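Local structure of beta-hexosaminidase (Neisseria gonorrhoeae, 6JTJ) at residues L154-I159 with E360-V365; H215-G220 with P227-S232; P263-K268 with E274-Q279. The protein probably cleaves the terminal beta-1,4-linked N-acetylglucosamine from peptide-linked peptidoglycan fragments during cell-wall recycling, as a family 3 glycoside hydrolase. All blocks are in the same frame, centred on the assembly; numbering follows the deposited sequence.

Interaction 1 (L154-I159 with E360-V365); sequences LSACGI and EAVQAV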
loop_
_atom_site.group_PDB
_atom_site.type_symbol
_atom_site.label_atom_id
_atom_site.label_comp_id
_atom_site.label_asym_id
_atom_site.label_seq_id
_atom_site.Cartn_x
_atom_site.Cartn_y
_atom_site.Cartn_z
ATOM N N LEU C 154 -20.610 13.809 3.851
ATOM C CA LEU C 154 -20.669 13.269 2.499
ATOM C C LEU C 154 -22.100 13.254 1.993
ATOM O O LEU C 154 -22.345 13.545 0.824
ATOM C CB LEU C 154 -20.085 11.858 2.439
ATOM C CG LEU C 154 -18.576 11.721 2.558
ATOM C CD1 LEU C 154 -18.237 10.252 2.757
ATOM C CD2 LEU C 154 -17.879 12.272 1.327
ATOM N N SER C 155 -23.034 12.930 2.877
ATOM C CA SER C 155 -24.445 12.897 2.512
ATOM C C SER C 155 -24.934 14.264 2.012
ATOM O O SER C 155 -25.719 14.341 1.079
ATOM C CB SER C 155 -25.289 12.439 3.696
ATOM O OG SER C 155 -24.971 11.119 4.072
ATOM N N ALA C 156 -24.409 15.332 2.612
ATOM C CA ALA C 156 -24.723 16.698 2.183
ATOM C C ALA C 156 -24.318 16.978 0.759
ATOM O O ALA C 156 -24.833 17.927 0.164
ATOM C CB ALA C 156 -24.050 17.701 3.094
ATOM N N CYS C 157 -23.369 16.205 0.234
ATOM C CA CYS C 157 -22.872 16.459 -1.085
ATOM C C CYS C 157 -23.462 15.519 -2.103
ATOM O O CYS C 157 -23.074 15.557 -3.256
ATOM C CB CYS C 157 -21.360 16.365 -1.084
ATOM S SG CYS C 157 -20.573 17.594 -0.005
ATOM N N GLY C 158 -24.403 14.674 -1.692
ATOM C CA GLY C 158 -25.085 13.761 -2.615
ATOM C C GLY C 158 -24.429 12.400 -2.777
ATOM O O GLY C 158 -24.731 11.687 -3.730
ATOM N N ILE C 159 -23.541 12.045 -1.851
ATOM C CA ILE C 159 -22.839 10.767 -1.876
ATOM C C ILE C 159 -23.721 9.753 -1.168
ATOM O O ILE C 159 -24.357 10.080 -0.182
ATOM C CB ILE C 159 -21.499 10.849 -1.121
ATOM C CG1 ILE C 159 -20.613 11.997 -1.659
ATOM C CG2 ILE C 159 -20.777 9.520 -1.159
ATOM C CD1 ILE C 159 -20.140 11.846 -3.075
ATOM N N GLU C 360 -31.870 18.445 1.861
ATOM C CA GLU C 360 -32.267 19.556 2.728
ATOM C C GLU C 360 -32.160 19.167 4.205
ATOM O O GLU C 360 -31.674 19.942 5.026
ATOM C CB GLU C 360 -33.690 20.002 2.373
ATOM C CG GLU C 360 -33.774 20.648 1.005
ATOM C CD GLU C 360 -35.162 20.586 0.381
ATOM O OE1 GLU C 360 -36.174 20.492 1.124
ATOM O OE2 GLU C 360 -35.233 20.644 -0.860
ATOM N N ALA C 361 -32.623 17.962 4.544
ATOM C CA ALA C 361 -32.518 17.477 5.901
ATOM C C ALA C 361 -31.061 17.527 6.373
ATOM O O ALA C 361 -30.775 17.851 7.521
ATOM C CB ALA C 361 -33.078 16.071 6.015
ATOM N N VAL C 362 -30.137 17.166 5.493
ATOM C CA VAL C 362 -28.739 17.138 5.876
ATOM C C VAL C 362 -28.154 18.551 6.087
ATOM O O VAL C 362 -27.442 18.786 7.064
ATOM C CB VAL C 362 -27.885 16.398 4.854
ATOM C CG1 VAL C 362 -26.476 16.406 5.370
ATOM C CG2 VAL C 362 -28.343 14.954 4.659
ATOM N N GLN C 363 -28.460 19.484 5.188
ATOM C CA GLN C 363 -28.036 20.888 5.387
ATOM C C GLN C 363 -28.591 21.447 6.724
ATOM O O GLN C 363 -27.890 22.118 7.486
ATOM C CB GLN C 363 -28.463 21.764 4.219
ATOM C CG GLN C 363 -27.791 21.545 2.828
ATOM C CD GLN C 363 -28.362 22.582 1.869
ATOM O OE1 GLN C 363 -29.490 23.022 2.077
ATOM N NE2 GLN C 363 -27.590 23.031 0.870
ATOM N N ALA C 364 -29.825 21.095 7.059
ATOM C CA ALA C 364 -30.385 21.499 8.350
ATOM C C ALA C 364 -29.559 20.931 9.524
ATOM O O ALA C 364 -29.206 21.642 10.479
ATOM C CB ALA C 364 -31.852 21.059 8.452
ATOM N N VAL C 365 -29.335 19.622 9.516
ATOM C CA VAL C 365 -28.643 18.968 10.653
ATOM C C VAL C 365 -27.218 19.528 10.827
ATOM O O VAL C 365 -26.725 19.669 11.947
ATOM C CB VAL C 365 -28.700 17.422 10.600
ATOM C CG1 VAL C 365 -27.704 16.910 9.593
ATOM C CG2 VAL C 365 -28.417 16.790 11.972
#

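Interaction 2 (H215-G220 with P227-S232); sequences HGFVEG and PEDGRS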
loop_
_atom_site.group_PDB
_atom_site.type_symbol
_atom_site.label_atom_id
_atom_site.label_comp_id
_atom_site.label_asym_id
_atom_site.label_seq_id
_atom_site.Cartn_x
_atom_site.Cartn_y
_atom_site.Cartn_z
ATOM N N HIS C 215 -7.209 -8.952 5.362
ATOM C CA HIS C 215 -5.975 -8.538 4.694
ATOM C C HIS C 215 -4.831 -8.299 5.696
ATOM O O HIS C 215 -3.708 -7.950 5.304
ATOM C CB HIS C 215 -6.265 -7.232 3.941
ATOM C CG HIS C 215 -5.369 -6.963 2.772
ATOM N ND1 HIS C 215 -3.991 -6.948 2.868
ATOM C CD2 HIS C 215 -5.656 -6.635 1.486
ATOM C CE1 HIS C 215 -3.467 -6.655 1.689
ATOM N NE2 HIS C 215 -4.455 -6.464 0.830
ATOM N N GLY C 216 -5.114 -8.436 6.977
ATOM C CA GLY C 216 -4.171 -8.010 7.991
ATOM C C GLY C 216 -2.891 -8.817 8.164
ATOM O O GLY C 216 -1.929 -8.317 8.734
ATOM N N PHE C 217 -2.907 -10.077 7.761
ATOM C CA PHE C 217 -1.822 -10.993 8.105
ATOM C C PHE C 217 -0.715 -11.024 7.046
ATOM O O PHE C 217 0.440 -11.242 7.376
ATOM C CB PHE C 217 -2.345 -12.412 8.353
ATOM C CG PHE C 217 -1.302 -13.353 8.913
ATOM C CD1 PHE C 217 -1.032 -13.379 10.275
ATOM C CD2 PHE C 217 -0.577 -14.193 8.081
ATOM C CE1 PHE C 217 -0.082 -14.261 10.813
ATOM C CE2 PHE C 217 0.368 -15.068 8.599
ATOM C CZ PHE C 217 0.618 -15.100 9.975
ATOM N N VAL C 218 -1.069 -10.803 5.784
ATOM C CA VAL C 218 -0.071 -10.770 4.723
ATOM C C VAL C 218 0.793 -9.520 4.821
ATOM O O VAL C 218 0.478 -8.590 5.555
ATOM C CB VAL C 218 -0.679 -10.767 3.325
ATOM C CG1 VAL C 218 -1.486 -12.017 3.113
ATOM C CG2 VAL C 218 -1.532 -9.512 3.093
ATOM N N GLU C 219 1.957 -9.581 4.195
ATOM C CA GLU C 219 2.811 -8.414 4.084
ATOM C C GLU C 219 2.368 -7.736 2.821
ATOM O O GLU C 219 1.958 -8.397 1.876
ATOM C CB GLU C 219 4.278 -8.789 4.058
ATOM C CG GLU C 219 4.838 -9.187 5.422
ATOM C CD GLU C 219 6.294 -9.653 5.307
ATOM O OE1 GLU C 219 6.513 -10.785 4.846
ATOM O OE2 GLU C 219 7.216 -8.900 5.678
ATOM N N GLY C 220 2.413 -6.421 2.821
ATOM C CA GLY C 220 1.944 -5.664 1.676
ATOM C C GLY C 220 2.566 -4.284 1.719
ATOM O O GLY C 220 2.118 -3.405 2.456
ATOM N N PRO C 227 -0.317 -10.987 -2.651
ATOM C CA PRO C 227 0.219 -11.618 -1.458
ATOM C C PRO C 227 -0.424 -12.958 -1.152
ATOM O O PRO C 227 -1.522 -13.256 -1.620
ATOM C CB PRO C 227 -0.101 -10.606 -0.347
ATOM C CG PRO C 227 -0.493 -9.342 -1.047
ATOM C CD PRO C 227 -1.116 -9.803 -2.318
ATOM N N GLU C 228 0.257 -13.748 -0.336
ATOM C CA GLU C 228 -0.199 -15.081 0.030
ATOM C C GLU C 228 -0.323 -15.223 1.536
ATOM O O GLU C 228 0.627 -14.951 2.269
ATOM C CB GLU C 228 0.790 -16.104 -0.505
ATOM C CG GLU C 228 0.167 -17.428 -0.851
ATOM C CD GLU C 228 1.202 -18.374 -1.457
ATOM O OE1 GLU C 228 1.558 -18.151 -2.635
ATOM O OE2 GLU C 228 1.693 -19.298 -0.748
ATOM N N ASP C 229 -1.496 -15.649 1.997
ATOM C CA ASP C 229 -1.761 -15.879 3.422
ATOM C C ASP C 229 -1.862 -17.385 3.578
ATOM O O ASP C 229 -2.831 -17.987 3.159
ATOM C CB ASP C 229 -3.079 -15.177 3.835
ATOM C CG ASP C 229 -3.377 -15.247 5.343
ATOM O OD1 ASP C 229 -2.981 -16.221 6.011
ATOM O OD2 ASP C 229 -4.055 -14.321 5.869
ATOM N N GLY C 230 -0.864 -17.980 4.220
ATOM C CA GLY C 230 -0.751 -19.430 4.304
ATOM C C GLY C 230 -1.563 -20.096 5.399
ATOM O O GLY C 230 -1.441 -21.300 5.605
ATOM N N ARG C 231 -2.390 -19.343 6.113
ATOM C CA ARG C 231 -3.080 -19.896 7.268
ATOM C C ARG C 231 -4.270 -20.747 6.891
ATOM O O ARG C 231 -4.773 -20.708 5.763
ATOM C CB ARG C 231 -3.527 -18.780 8.201
ATOM C CG ARG C 231 -2.377 -17.969 8.785
ATOM C CD ARG C 231 -2.909 -16.827 9.644
ATOM N NE ARG C 231 -3.616 -15.848 8.830
ATOM C CZ ARG C 231 -4.472 -14.944 9.295
ATOM N NH1 ARG C 231 -4.739 -14.847 10.594
ATOM N NH2 ARG C 231 -5.060 -14.117 8.447
ATOM N N SER C 232 -4.737 -21.513 7.867
ATOM C CA SER C 232 -5.865 -22.403 7.678
ATOM C C SER C 232 -7.148 -21.635 7.903
ATOM O O SER C 232 -7.163 -20.606 8.574
ATOM C CB SER C 232 -5.794 -23.568 8.681
ATOM O OG SER C 232 -6.134 -23.135 9.991
HETATM O O HOH W 1 -4.215 -11.542 5.576
#

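Interaction 3 (P263-K268 with E274-Q279); sequences PQVDTK and EIWLKQ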
loop_
_atom_site.group_PDB
_atom_site.type_symbol
_atom_site.label_atom_id
_atom_site.label_comp_id
_atom_site.label_asym_id
_atom_site.label_seq_id
_atom_site.Cartn_x
_atom_site.Cartn_y
_atom_site.Cartn_z
ATOM N N PRO C 263 -4.019 -20.149 0.124
ATOM C CA PRO C 263 -3.885 -21.467 -0.532
ATOM C C PRO C 263 -4.499 -22.646 0.193
ATOM O O PRO C 263 -4.957 -23.574 -0.455
ATOM C CB PRO C 263 -2.379 -21.655 -0.658
ATOM C CG PRO C 263 -1.829 -20.273 -0.629
ATOM C CD PRO C 263 -2.698 -19.540 0.352
ATOM N N GLN C 264 -4.563 -22.618 1.511
ATOM C CA GLN C 264 -5.225 -23.711 2.220
ATOM C C GLN C 264 -6.724 -23.777 1.968
ATOM O O GLN C 264 -7.353 -24.780 2.294
ATOM C CB GLN C 264 -4.965 -23.628 3.728
ATOM C CG GLN C 264 -3.543 -23.994 4.119
ATOM C CD GLN C 264 -3.446 -24.364 5.584
ATOM O OE1 GLN C 264 -4.233 -25.165 6.086
ATOM N NE2 GLN C 264 -2.510 -23.745 6.294
ATOM N N VAL C 265 -7.316 -22.692 1.469
ATOM C CA VAL C 265 -8.748 -22.676 1.188
ATOM C C VAL C 265 -8.987 -22.713 -0.313
ATOM O O VAL C 265 -9.922 -23.348 -0.762
ATOM C CB VAL C 265 -9.437 -21.448 1.820
ATOM C CG1 VAL C 265 -10.914 -21.372 1.428
ATOM C CG2 VAL C 265 -9.312 -21.483 3.338
ATOM N N ASP C 266 -8.192 -21.971 -1.074
ATOM C CA ASP C 266 -8.380 -21.900 -2.514
ATOM C C ASP C 266 -7.149 -21.291 -3.147
ATOM O O ASP C 266 -6.473 -20.444 -2.552
ATOM C CB ASP C 266 -9.631 -21.059 -2.881
ATOM C CG ASP C 266 -10.064 -21.239 -4.330
ATOM O OD1 ASP C 266 -9.374 -21.931 -5.093
ATOM O OD2 ASP C 266 -11.101 -20.684 -4.731
ATOM N N THR C 267 -6.859 -21.739 -4.361
ATOM C CA THR C 267 -5.692 -21.271 -5.103
ATOM C C THR C 267 -5.956 -19.924 -5.751
ATOM O O THR C 267 -5.042 -19.274 -6.234
ATOM C CB THR C 267 -5.320 -22.260 -6.217
ATOM O OG1 THR C 267 -6.473 -22.459 -7.038
ATOM C CG2 THR C 267 -4.886 -23.584 -5.616
ATOM N N LYS C 268 -7.219 -19.525 -5.794
ATOM C CA LYS C 268 -7.587 -18.250 -6.390
ATOM C C LYS C 268 -7.692 -17.145 -5.348
ATOM O O LYS C 268 -8.087 -17.405 -4.214
ATOM C CB LYS C 268 -8.922 -18.387 -7.099
ATOM C CG LYS C 268 -8.846 -19.314 -8.298
ATOM C CD LYS C 268 -10.218 -19.584 -8.869
ATOM C CE LYS C 268 -10.081 -20.389 -10.157
ATOM N NZ LYS C 268 -11.352 -20.562 -10.917
ATOM N N GLU C 274 -15.099 -18.798 -5.856
ATOM C CA GLU C 274 -16.426 -19.320 -5.499
ATOM C C GLU C 274 -16.454 -19.827 -4.083
ATOM O O GLU C 274 -17.440 -19.673 -3.374
ATOM C CB GLU C 274 -16.819 -20.489 -6.397
ATOM C CG GLU C 274 -17.171 -20.110 -7.816
ATOM C CD GLU C 274 -17.756 -21.283 -8.596
ATOM O OE1 GLU C 274 -17.195 -22.402 -8.514
ATOM O OE2 GLU C 274 -18.777 -21.094 -9.287
ATOM N N ILE C 275 -15.365 -20.460 -3.675
ATOM C CA ILE C 275 -15.273 -20.999 -2.328
ATOM C C ILE C 275 -15.413 -19.852 -1.308
ATOM O O ILE C 275 -16.276 -19.899 -0.428
ATOM C CB ILE C 275 -13.963 -21.802 -2.142
ATOM C CG1 ILE C 275 -14.008 -23.081 -3.007
ATOM C CG2 ILE C 275 -13.763 -22.172 -0.682
ATOM C CD1 ILE C 275 -12.669 -23.746 -3.234
ATOM N N TRP C 276 -14.600 -18.813 -1.459
ATOM C CA TRP C 276 -14.665 -17.687 -0.524
ATOM C C TRP C 276 -16.014 -16.980 -0.579
ATOM O O TRP C 276 -16.609 -16.694 0.455
ATOM C CB TRP C 276 -13.519 -16.683 -0.755
ATOM C CG TRP C 276 -12.251 -17.108 -0.135
ATOM C CD1 TRP C 276 -11.091 -17.429 -0.771
ATOM C CD2 TRP C 276 -12.000 -17.259 1.258
ATOM N NE1 TRP C 276 -10.129 -17.779 0.141
ATOM C CE2 TRP C 276 -10.674 -17.707 1.395
ATOM C CE3 TRP C 276 -12.777 -17.081 2.408
ATOM C CZ2 TRP C 276 -10.089 -17.952 2.646
ATOM C CZ3 TRP C 276 -12.219 -17.358 3.642
ATOM C CH2 TRP C 276 -10.874 -17.765 3.758
ATOM N N LEU C 277 -16.490 -16.691 -1.783
ATOM C CA LEU C 277 -17.631 -15.813 -1.946
ATOM C C LEU C 277 -18.985 -16.528 -1.847
ATOM O O LEU C 277 -19.915 -15.984 -1.258
ATOM C CB LEU C 277 -17.520 -15.044 -3.266
ATOM C CG LEU C 277 -16.224 -14.254 -3.464
ATOM C CD1 LEU C 277 -16.254 -13.529 -4.798
ATOM C CD2 LEU C 277 -15.988 -13.261 -2.327
ATOM N N LYS C 278 -19.103 -17.730 -2.400
ATOM C CA LYS C 278 -20.390 -18.421 -2.376
ATOM C C LYS C 278 -20.483 -19.347 -1.195
ATOM O O LYS C 278 -21.412 -19.279 -0.408
ATOM C CB LYS C 278 -20.624 -19.188 -3.677
ATOM C CG LYS C 278 -20.811 -18.259 -4.859
ATOM C CD LYS C 278 -21.153 -19.013 -6.128
ATOM C CE LYS C 278 -21.413 -18.023 -7.243
ATOM N NZ LYS C 278 -21.420 -18.685 -8.566
ATOM N N GLN C 279 -19.500 -20.210 -1.059
ATOM C CA GLN C 279 -19.559 -21.227 -0.046
ATOM C C GLN C 279 -19.379 -20.611 1.355
ATOM O O GLN C 279 -20.153 -20.914 2.272
ATOM C CB GLN C 279 -18.531 -22.324 -0.403
ATOM C CG GLN C 279 -18.338 -23.467 0.574
ATOM C CD GLN C 279 -17.266 -24.453 0.117
ATOM O OE1 GLN C 279 -16.963 -24.563 -1.078
ATOM N NE2 GLN C 279 -16.679 -25.164 1.074
HETATM O O HOH W 2 -7.585 -17.999 -1.632
#

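Interaction 1 (L154-I159 with E360-V365)
A helix end closed by a Schellman motif, at the C terminus of helix 136-155, receives V362 from helix 359-367 on the two residues A156 and S155. V362 supplies the atoms within contact distance from helix 359-367, and its two methyls divide the surface between them. CG1, trans to the backbone N (chi1 -179°), meets A156 CB at 3.6 Å and comes equally near A156 N. The second methyl, CG2, stands 4.1 Å from S155 CB, a looser touch. No hydrogen bond crosses the contact, which is small, apolar and buried.

The surface that V362 meets is shaped by the helix end itself. Two backbone bonds back into the last turn define the motif, I159 N to L154 O at 3.3 Å and G158 N to S155 O at 3.1 Å. G158 turns the chain there with a positive phi of 90°, a conformation that favours glycine. S155 CB faces V362, while the serine hydroxyl is held by G203 O, A151 O and N355 ND2.

V362 also rests on T152, one turn back in helix 136-155, and on L357. On the other side of the helix end, C157 packs on helix 82-94, while L154 and I159 reach strand 101-108.

Interaction 2 (H215-G220 with P227-S232)
A chi1 of -171° swings the F217 ring away from its own backbone N and beneath R231, whose chain bends at chi3 (-66°). R231 CD covers the middle of the ring in a CH-pi contact, 3.7 Å from its centroid. The guanidinium lies displaced over the CB-CG end, in an offset stack with planes 13° apart and centres separated by 4.2 Å. F217 CB thus sits under it, 3.2 Å from R231 NH2.

D229 fixes the rotation of that guanidinium side-on: R231 NE gives a bond of 2.9 Å to D229 OD1, and NH2 one of 2.8 Å to OD2, both through syn lone pairs. OD1 also accepts from R231 N, while a water joins OD2 to F217 N. NH1 forms a salt bridge with D240, so R231 has two carboxylate partners. Beside this polar group, V218 CB packs on P227 CB at 3.7 Å and V218 CG1 on D229 CB at 3.6 Å.

E219 turns to R113 of the second subunit. The bond from R231 N to D229 OD1 makes an Asx turn, set in the long loop after strand 208-212 that carries H223, the predicted proton donor/acceptor, and D221, predicted to be important for catalysis.

Interaction 3 (P263-K268 with E274-Q279)
V265 wedges between I275 and W276 on the first turn of helix 274-284, and this is the close-packed part of the contact. Its CG1, placed beside the carbonyl carbon by a chi1 of 175°, reaches I275 CG2 at 3.6 Å and at the same time lies over one face of the indole. There it makes a CH-pi contact with the six-membered ring, 4.0 Å from the centroid and offset toward the rim. V265 CB and CG2 continue along the same aromatic surface, CB coming within 3.7 Å of W276 CZ2. The valine thus lies across the tryptophan side chain but runs antiparallel alongside that of I275.

The polar flank is looser. D266 OD2 approaches I275 CD1 at 3.8 Å, but the strongest partner of this carboxylate is the hydroxyl of S273. OD1 is turned back to its own chain, where T267 N and K268 N give it weak bonds. A water in the plane of the indole, at its edge, accepts from W276 NE1 at 3.1 Å and donates to D266 O and K268 O, thereby satisfying the buried tryptophan's N-H while tying it to the turning loop. Farther out, K268 and E274 are exposed; K268 NZ stays 6.6 Å from E274 OE1, not in contact, and E274 OE2 has a long pairing with K278 NZ.

W276 is further enclosed by Y262, edge-to-face, and by L233 and L236 of helix 233-238. S273 OG, bonded to D266 OD2 and W276 N, links loop and helix start. Helix 274-284 falls between the parallel strands 254-257 and 290-295, a beta-alpha-beta succession of the family 3 barrel domain.

From the N terminus, the chain leaves helix 136-155 through the first half of interaction 1, which closes some two hundred residues later, when 360-365 packs on 154-159. Interactions 2 and 3 are nested inside that long loop. They follow one another in series: 215-220 closes with 227-232 before 263-268 meets 274-279, and no pair crosses. Interaction 1 joins helix 359-367 to the end of helix 136-155, with its centre about 40 Å from the centre of interaction 3. Interactions 2 and 3 are neighbours, their centres about 14 Å apart; Q264 NE2 lies 2.8 Å from G230 O, a probable hydrogen bond, and P263 packs on E228 and D229.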